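Local structure of (S)-ureidoglycine aminohydrolase cupin domain-containing protein (Pseudomonas syringae pv. tomato, 3MYX) at residues A[132-137]-A[169-174]; A[189-194]-A[232-237]. The protein is of unknown function but belongs to the cupin superfamily and is probably related to (S)-ureidoglycine aminohydrolase. All coordinates share one frame; numbering follows the deposited sequence. Where two conformers were deposited one is given.

Interaction 1 of 2, residues A[132-137]-A[169-174]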
ATOM      1  N   ARG A 132       7.014  -5.834  10.249  1.00  7.00           N
ATOM      2  CA  ARG A 132       5.675  -6.326  10.570  1.00  7.35           C
ATOM      3  C   ARG A 132       5.378  -6.221  12.068  1.00  7.41           C
ATOM      4  O   ARG A 132       4.226  -6.017  12.448  1.00  7.80           O
ATOM      5  CB  ARG A 132       5.528  -7.798  10.139  1.00  8.61           C
ATOM      6  CG  ARG A 132       5.531  -8.032   8.628  1.00 10.38           C
ATOM      7  CD  ARG A 132       5.698  -9.490   8.238  1.00 11.47           C
ATOM      8  NE  ARG A 132       4.537 -10.287   8.607  1.00 10.89           N
ATOM      9  CZ  ARG A 132       3.433 -10.431   7.874  1.00 10.91           C
ATOM     10  NH1 ARG A 132       3.284  -9.797   6.733  1.00 10.29           N
ATOM     11  NH2 ARG A 132       2.442 -11.209   8.315  1.00 14.20           N
ATOM     12  N   LEU A 133       6.412  -6.394  12.903  1.00  7.22           N
ATOM     13  CA  LEU A 133       6.278  -6.400  14.359  1.00  7.40           C
ATOM     14  C   LEU A 133       6.639  -5.056  14.983  1.00  7.52           C
ATOM     15  O   LEU A 133       6.942  -4.980  16.168  1.00  7.76           O
ATOM     16  CB  LEU A 133       7.134  -7.517  14.981  1.00  7.39           C
ATOM     17  CG  LEU A 133       6.869  -8.953  14.507  1.00  8.90           C
ATOM     18  CD1 LEU A 133       7.785  -9.958  15.226  1.00 10.98           C
ATOM     19  CD2 LEU A 133       5.395  -9.291  14.694  1.00 11.99           C
ATOM     20  N   ALA A 134       6.574  -3.982  14.207  1.00  7.10           N
ATOM     21  CA  ALA A 134       6.849  -2.646  14.737  1.00  7.31           C
ATOM     22  C   ALA A 134       6.035  -2.368  16.002  1.00  6.88           C
ATOM     23  O   ALA A 134       4.852  -2.749  16.111  1.00  6.99           O
ATOM     24  CB  ALA A 134       6.519  -1.599  13.669  1.00  8.74           C
ATOM     25  N   LEU A 135       6.643  -1.658  16.944  1.00  6.91           N
ATOM     26  CA  LEU A 135       5.944  -1.239  18.159  1.00  6.89           C
ATOM     27  C   LEU A 135       5.094  -0.004  17.862  1.00  5.82           C
ATOM     28  O   LEU A 135       5.559   0.941  17.216  1.00  7.18           O
ATOM     29  CB  LEU A 135       6.954  -0.903  19.258  1.00  8.28           C
ATOM     30  CG  LEU A 135       7.876  -2.056  19.654  1.00  9.66           C
ATOM     31  CD1 LEU A 135       8.935  -1.560  20.640  1.00 12.43           C
ATOM     32  CD2 LEU A 135       7.059  -3.170  20.257  1.00 11.48           C
ATOM     33  N   LEU A 136       3.848  -0.023  18.330  1.00  5.57           N
ATOM     34  CA  LEU A 136       2.855   0.978  17.958  1.00  5.67           C
ATOM     35  C   LEU A 136       2.444   1.811  19.159  1.00  6.38           C
ATOM     36  O   LEU A 136       2.561   1.390  20.302  1.00  7.64           O
ATOM     37  CB  LEU A 136       1.622   0.295  17.382  1.00  5.34           C
ATOM     38  CG  LEU A 136       1.835  -0.781  16.314  1.00  5.38           C
ATOM     39  CD1 LEU A 136       0.463  -1.241  15.808  1.00  7.10           C
ATOM     40  CD2 LEU A 136       2.731  -0.279  15.146  1.00  7.28           C
ATOM     41  N   THR A 137       1.946   3.009  18.898  1.00  6.37           N
ATOM     42  CA  THR A 137       1.431   3.873  19.951  1.00  7.13           C
ATOM     43  C   THR A 137      -0.013   4.293  19.610  1.00  6.61           C
ATOM     44  O   THR A 137      -0.397   4.301  18.443  1.00  6.08           O
ATOM     45  CB  THR A 137       2.305   5.108  20.114  1.00  8.97           C
ATOM     46  OG1 THR A 137       2.357   5.790  18.866  1.00 11.02           O
ATOM     47  CG2 THR A 137       3.732   4.716  20.556  1.00 12.33           C
ATOM     48  N   ILE A 169       3.476   6.135   5.917  1.00  6.20           N
ATOM     49  CA  ILE A 169       3.558   4.691   5.697  1.00  5.55           C
ATOM     50  C   ILE A 169       4.005   4.009   6.978  1.00  5.90           C
ATOM     51  O   ILE A 169       4.930   4.463   7.646  1.00  7.35           O
ATOM     52  CB  ILE A 169       4.521   4.382   4.539  1.00  7.16           C
ATOM     53  CG1 ILE A 169       3.974   4.985   3.237  1.00  7.56           C
ATOM     54  CG2 ILE A 169       4.740   2.880   4.418  1.00  9.13           C
ATOM     55  CD1 ILE A 169       4.945   4.968   2.056  1.00 10.15           C
ATOM     56  N   GLY A 170       3.314   2.943   7.358  1.00  5.48           N
ATOM     57  CA  GLY A 170       3.652   2.298   8.597  1.00  5.20           C
ATOM     58  C   GLY A 170       2.806   1.090   8.891  1.00  4.66           C
ATOM     59  O   GLY A 170       2.324   0.422   7.975  1.00  5.29           O
ATOM     60  N   VAL A 171       2.659   0.823  10.183  1.00  5.12           N
ATOM     61  CA  VAL A 171       1.917  -0.305  10.684  1.00  5.48           C
ATOM     62  C   VAL A 171       0.854   0.223  11.658  1.00  4.77           C
ATOM     63  O   VAL A 171       1.116   1.153  12.427  1.00  5.37           O
ATOM     64  CB  VAL A 171       2.845  -1.343  11.354  1.00  5.36           C
ATOM     65  CG1 VAL A 171       2.034  -2.534  11.957  1.00  6.34           C
ATOM     66  CG2 VAL A 171       3.877  -1.872  10.367  1.00  7.39           C
ATOM     67  N   TRP A 172      -0.351  -0.355  11.572  1.00  4.39           N
ATOM     68  CA  TRP A 172      -1.508   0.039  12.387  1.00  4.69           C
ATOM     69  C   TRP A 172      -2.179  -1.193  12.920  1.00  4.62           C
ATOM     70  O   TRP A 172      -2.172  -2.242  12.259  1.00  5.19           O
ATOM     71  CB  TRP A 172      -2.494   0.780  11.510  1.00  5.72           C
ATOM     72  CG  TRP A 172      -3.865   1.174  12.006  1.00  5.01           C
ATOM     73  CD1 TRP A 172      -4.211   2.369  12.513  1.00  6.95           C
ATOM     74  CD2 TRP A 172      -5.080   0.426  11.877  1.00  5.68           C
ATOM     75  NE1 TRP A 172      -5.568   2.421  12.740  1.00  6.38           N
ATOM     76  CE2 TRP A 172      -6.122   1.242  12.324  1.00  5.86           C
ATOM     77  CE3 TRP A 172      -5.388  -0.851  11.399  1.00  6.80           C
ATOM     78  CZ2 TRP A 172      -7.449   0.832  12.299  1.00  6.83           C
ATOM     79  CZ3 TRP A 172      -6.702  -1.254  11.377  1.00  6.22           C
ATOM     80  CH2 TRP A 172      -7.717  -0.406  11.806  1.00  6.65           C
ATOM     81  N   ASP A 173      -2.783  -1.086  14.098  1.00  4.53           N
ATOM     82  CA  ASP A 173      -3.668  -2.140  14.559  1.00  5.00           C
ATOM     83  C   ASP A 173      -4.890  -1.587  15.254  1.00  4.72           C
ATOM     84  O   ASP A 173      -4.961  -0.406  15.578  1.00  5.11           O
ATOM     85  CB  ASP A 173      -2.937  -3.255  15.349  1.00  5.97           C
ATOM     86  CG  ASP A 173      -2.556  -2.906  16.800  1.00  6.05           C
ATOM     87  OD1 ASP A 173      -2.959  -1.871  17.386  1.00  5.79           O
ATOM     88  OD2 ASP A 173      -1.788  -3.739  17.369  1.00  5.69           O
ATOM     89  N   SER A 174      -5.874  -2.452  15.428  1.00  4.84           N
ATOM     90  CA  SER A 174      -7.131  -2.031  16.012  1.00  5.18           C
ATOM     91  C   SER A 174      -7.894  -3.208  16.570  1.00  4.88           C
ATOM     92  O   SER A 174      -7.891  -4.294  16.001  1.00  5.10           O
ATOM     93  CB  SER A 174      -8.019  -1.357  14.957  1.00  5.14           C
ATOM     94  OG  SER A 174      -9.171  -0.776  15.536  1.00  5.61           O
TER
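Leu136 and Val171 carry most of the apolar contact between loop 132-137 and strand 169-174, their side chains crossing at about a right angle. CG of Leu136 lies beside the backbone N and anti to the carbonyl carbon (chi1 -48°), and from there the isobutyl fork drops onto the strand with one methyl for each neighbour. CD2 of Leu136 rests 3.9 Å from CB of Val171. The two methyls of Val171 part in their turn: CG2 meets CB of Ala134 at 4.2 Å, while CG1 reaches to within 4.1 Å of O of Arg132. A short alanine suits this place because the loop comes close to the branched valine.

Contacts of methyls with polar atoms form the second group. Leu136 CD2 approaches the backbone O of Val171 at 3.5 Å, and Leu136 CD1 stands squarely over the face of the Asp173 carboxylate, 3.6 Å from its CG and almost equally far from both oxygens. The carboxylate turns up toward the loop because CG of Asp173 sits between its own backbone N and carbonyl carbon (chi1 77°).

No hydrogen bond joins the two segments; the polar groups are served by neighbours. OD2 of the buried Asp173 has a salt bridge with Arg155 and a hydrogen bond with Tyr230 OH, which probably stabilise its negative charge. O of Arg132 and O of Ala134 both accept from the guanidinium of Arg232, and Arg132 NH1 donates to Gly90 O, so the loop is pinned by polar bonds while leucine and valine supply the apolar packing.

The arrangement is a connecting loop laid over one face of an antiparallel cupin sheet: 132-137 leads from strand 127-130 into edge strand 137-139, passing over Val171 on the way.

Interaction 2 of 2, residues A[189-194]-A[232-237]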
ATOM      1  N   LEU A 189      -3.528   2.369   0.762  1.00  6.34           N
ATOM      2  CA  LEU A 189      -3.164   0.981   0.538  1.00  7.01           C
ATOM      3  C   LEU A 189      -3.094   0.308   1.891  1.00  6.84           C
ATOM      4  O   LEU A 189      -2.542   0.866   2.830  1.00  7.16           O
ATOM      5  CB  LEU A 189      -1.802   0.855  -0.173  1.00  7.68           C
ATOM      6  CG  LEU A 189      -1.355  -0.588  -0.455  1.00  8.62           C
ATOM      7  CD1 LEU A 189      -0.515  -0.682  -1.724  1.00 12.96           C
ATOM      8  CD2 LEU A 189      -0.599  -1.196   0.724  1.00 10.99           C
HETATM    9  N   MSE A 190      -3.677  -0.884   1.983  1.00  5.98           N
HETATM   10  CA  MSE A 190      -3.597  -1.722   3.179  0.50  5.91           C
HETATM   11  C   MSE A 190      -3.156  -3.125   2.796  1.00  6.03           C
HETATM   12  O   MSE A 190      -3.669  -3.677   1.827  1.00  8.10           O
HETATM   13  CB  MSE A 190      -4.962  -1.883   3.853  0.50  6.98           C
HETATM   14  CG  MSE A 190      -5.751  -0.627   4.069  0.50  8.27           C
HETATM   15 SE   MSE A 190      -7.443  -0.959   4.974  0.38 14.50          SE
HETATM   16  CE  MSE A 190      -7.780  -2.727   4.221  0.50 11.11           C
ATOM     17  N   ASN A 191      -2.270  -3.708   3.582  1.00  5.27           N
ATOM     18  CA  ASN A 191      -1.934  -5.112   3.465  1.00  5.63           C
ATOM     19  C   ASN A 191      -2.092  -5.700   4.848  1.00  6.52           C
ATOM     20  O   ASN A 191      -1.518  -5.182   5.809  1.00  7.22           O
ATOM     21  CB  ASN A 191      -0.513  -5.304   2.924  1.00  6.41           C
ATOM     22  CG  ASN A 191      -0.021  -6.731   3.066  1.00  7.36           C
ATOM     23  OD1 ASN A 191       0.539  -7.095   4.096  1.00  9.30           O
ATOM     24  ND2 ASN A 191      -0.233  -7.542   2.027  1.00  8.12           N
ATOM     25  N   LEU A 192      -2.915  -6.725   4.983  1.00  6.23           N
ATOM     26  CA  LEU A 192      -3.235  -7.222   6.321  1.00  6.36           C
ATOM     27  C   LEU A 192      -2.169  -8.188   6.833  1.00  5.60           C
ATOM     28  O   LEU A 192      -1.900  -9.238   6.239  1.00  7.61           O
ATOM     29  CB  LEU A 192      -4.604  -7.888   6.371  1.00  7.28           C
ATOM     30  CG  LEU A 192      -5.806  -7.014   5.981  1.00 11.61           C
ATOM     31  CD1 LEU A 192      -7.078  -7.641   6.514  1.00 11.10           C
ATOM     32  CD2 LEU A 192      -5.740  -5.579   6.426  1.00 12.34           C
ATOM     33  N   ILE A 193      -1.559  -7.800   7.949  1.00  5.42           N
ATOM     34  CA  ILE A 193      -0.593  -8.627   8.667  1.00  5.83           C
ATOM     35  C   ILE A 193      -1.332  -9.652   9.545  1.00  5.94           C
ATOM     36  O   ILE A 193      -0.912 -10.804   9.634  1.00  7.39           O
ATOM     37  CB  ILE A 193       0.355  -7.707   9.510  1.00  6.63           C
ATOM     38  CG1 ILE A 193       1.173  -6.795   8.587  1.00  6.66           C
ATOM     39  CG2 ILE A 193       1.248  -8.528  10.461  1.00  7.90           C
ATOM     40  CD1 ILE A 193       1.828  -5.643   9.306  1.00  8.19           C
ATOM     41  N   GLU A 194      -2.406  -9.222  10.206  1.00  5.65           N
ATOM     42  CA  GLU A 194      -3.266 -10.115  10.972  1.00  6.33           C
ATOM     43  C   GLU A 194      -4.709  -9.706  10.757  1.00  6.63           C
ATOM     44  O   GLU A 194      -5.005  -8.531  10.559  1.00  6.70           O
ATOM     45  CB  GLU A 194      -2.988 -10.072  12.480  1.00  6.99           C
ATOM     46  CG  GLU A 194      -1.599 -10.544  12.887  1.00  7.77           C
ATOM     47  CD  GLU A 194      -1.449 -10.674  14.398  1.00  7.93           C
ATOM     48  OE1 GLU A 194      -2.304 -11.322  15.028  1.00  8.87           O
ATOM     49  OE2 GLU A 194      -0.479 -10.141  14.961  1.00 10.69           O
ATOM     50  N   ARG A 232      -4.363  -6.027  12.050  1.00  5.07           N
ATOM     51  CA  ARG A 232      -3.089  -5.327  11.957  1.00  4.96           C
ATOM     52  C   ARG A 232      -2.739  -5.212  10.499  1.00  5.09           C
ATOM     53  O   ARG A 232      -2.886  -6.199   9.756  1.00  5.95           O
ATOM     54  CB  ARG A 232      -2.016  -6.078  12.720  1.00  5.55           C
ATOM     55  CG  ARG A 232      -0.640  -5.442  12.713  1.00  6.90           C
ATOM     56  CD  ARG A 232       0.313  -6.341  13.483  1.00  9.01           C
ATOM     57  NE  ARG A 232       1.623  -5.758  13.702  1.00 10.10           N
ATOM     58  CZ  ARG A 232       2.014  -5.048  14.776  1.00  9.90           C
ATOM     59  NH1 ARG A 232       1.224  -4.744  15.793  1.00 10.08           N
ATOM     60  NH2 ARG A 232       3.225  -4.608  14.793  1.00  9.08           N
ATOM     61  N   LYS A 233      -2.269  -4.045  10.085  1.00  5.58           N
ATOM     62  CA  LYS A 233      -1.987  -3.829   8.674  1.00  5.68           C
ATOM     63  C   LYS A 233      -0.778  -2.958   8.442  1.00  5.01           C
ATOM     64  O   LYS A 233      -0.485  -2.084   9.255  1.00  5.97           O
ATOM     65  CB  LYS A 233      -3.202  -3.195   7.986  1.00  7.15           C
ATOM     66  CG  LYS A 233      -3.453  -1.759   8.345  1.00  8.03           C
ATOM     67  CD  LYS A 233      -4.857  -1.305   7.967  1.00 10.98           C
ATOM     68  CE  LYS A 233      -5.032   0.170   8.196  1.00 11.82           C
ATOM     69  NZ  LYS A 233      -6.454   0.614   7.930  1.00 18.37           N
ATOM     70  N   PHE A 234      -0.113  -3.185   7.306  1.00  5.58           N
ATOM     71  CA  PHE A 234       0.720  -2.169   6.707  1.00  5.35           C
ATOM     72  C   PHE A 234      -0.220  -1.187   6.034  1.00  5.91           C
ATOM     73  O   PHE A 234      -1.237  -1.589   5.435  1.00  6.30           O
ATOM     74  CB  PHE A 234       1.602  -2.752   5.607  1.00  5.98           C
ATOM     75  CG  PHE A 234       2.767  -3.558   6.087  1.00  6.56           C
ATOM     76  CD1 PHE A 234       3.769  -2.964   6.835  1.00  8.09           C
ATOM     77  CD2 PHE A 234       2.935  -4.886   5.694  1.00  8.22           C
ATOM     78  CE1 PHE A 234       4.894  -3.694   7.224  1.00  8.44           C
ATOM     79  CE2 PHE A 234       4.059  -5.615   6.090  1.00  8.88           C
ATOM     80  CZ  PHE A 234       5.030  -5.030   6.844  1.00 10.34           C
ATOM     81  N   TYR A 235       0.137   0.094   6.065  1.00  5.54           N
ATOM     82  CA  TYR A 235      -0.615   1.101   5.344  1.00  5.61           C
ATOM     83  C   TYR A 235       0.292   2.087   4.635  1.00  5.88           C
ATOM     84  O   TYR A 235       1.427   2.346   5.069  1.00  5.67           O
ATOM     85  CB  TYR A 235      -1.549   1.869   6.271  1.00  5.80           C
ATOM     86  CG  TYR A 235      -0.848   2.656   7.359  1.00  5.72           C
ATOM     87  CD1 TYR A 235      -0.364   3.949   7.120  1.00  6.15           C
ATOM     88  CD2 TYR A 235      -0.633   2.104   8.611  1.00  6.50           C
ATOM     89  CE1 TYR A 235       0.281   4.673   8.115  1.00  6.55           C
ATOM     90  CE2 TYR A 235       0.018   2.814   9.592  1.00  6.43           C
ATOM     91  CZ  TYR A 235       0.473   4.082   9.354  1.00  5.80           C
ATOM     92  OH  TYR A 235       1.134   4.730  10.388  1.00  6.96           O
ATOM     93  N   ALA A 236      -0.238   2.625   3.540  1.00  5.92           N
ATOM     94  CA  ALA A 236       0.249   3.865   2.945  1.00  5.95           C
ATOM     95  C   ALA A 236      -0.977   4.750   2.815  1.00  7.28           C
ATOM     96  O   ALA A 236      -1.958   4.330   2.186  1.00  8.76           O
ATOM     97  CB  ALA A 236       0.873   3.629   1.565  1.00  7.66           C
ATOM     98  N   VAL A 237      -0.960   5.932   3.431  1.00  6.85           N
ATOM     99  CA  VAL A 237      -2.075   6.862   3.321  1.00  7.61           C
ATOM    100  C   VAL A 237      -1.575   8.228   2.881  1.00  5.61           C
ATOM    101  O   VAL A 237      -0.459   8.634   3.233  1.00  7.04           O
ATOM    102  CB  VAL A 237      -2.850   7.008   4.650  1.00  8.46           C
ATOM    103  CG1 VAL A 237      -3.559   5.699   5.004  1.00  9.84           C
ATOM    104  CG2 VAL A 237      -1.968   7.509   5.798  1.00  9.86           C
TER
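Arg232 O is gripped by two donors, Ile193 N at 2.8 Å and Glu194 N at 3.1 Å, which approach from the same face of its carbonyl plane. The bond from Glu194 is nearly straight (169° at the hydrogen), that from Ile193 more bent. With Arg232 N donating to Glu194 O, this is a classic beta bulge, and it shifts the antiparallel register by one residue where the chain turns a corner at Ile193. Beyond the bulge, regular pairing resumes: Asn191 with Phe234 and Leu189 with Ala236 each exchange two backbone hydrogen bonds.

At the bulge Ile193 turns toward the neighbouring strand. Its CD1 sits over the centre of the Phe234 ring, a CH-pi contact of 3.8 Å to the centroid, and its CG2 packs 3.8 Å from CD of Arg232. The latter chain runs extended from CG to NE, its aliphatic part a greasy surface and its guanidinium reaching the loop at Arg132 and Ala134. At the Phe234 rim, Asn191 OD1 lies in the ring plane, 3.6 Å from CD2, where the positive edge suits an oxygen; Asn191 ND2 bonds to Thr214.

On the other face, Leu192 CD2 covers CB of Lys233 at 3.8 Å. The long lysine passes beside Met190, a selenomethionine, and ends in a salt bridge with Glu188.

Chemically, the two faces differ. One joins aliphatic and aromatic packing to an arginine whose polar end faces that loop; the other buries a lysine whose charge is probably balanced by Glu188.

Overall arrangement
Interactions 1 and 2 lie with their centres 9 Å apart and follow one another along the chain, the first closing before the second opens. Both reach the same seven-stranded antiparallel sheet, where strand 231-237 lies between strands 188-192 and 168-174; Trp172 O and Lys233 N, 2.8 Å apart, are a probable hydrogen bond of that pairing. The loop of interaction 1 covers the face bearing Val171, Arg232 and Phe234, so Arg232 ties both contacts together. Lys233 and Trp172, in cation-pi contact, occupy the reverse face, each side chain about 4 Å from bound 1,2-ethanediol, probably from the crystallisation liquor. Together they join the loop that leads into strand 137-139 to the sheet of the C-terminal cupin fold.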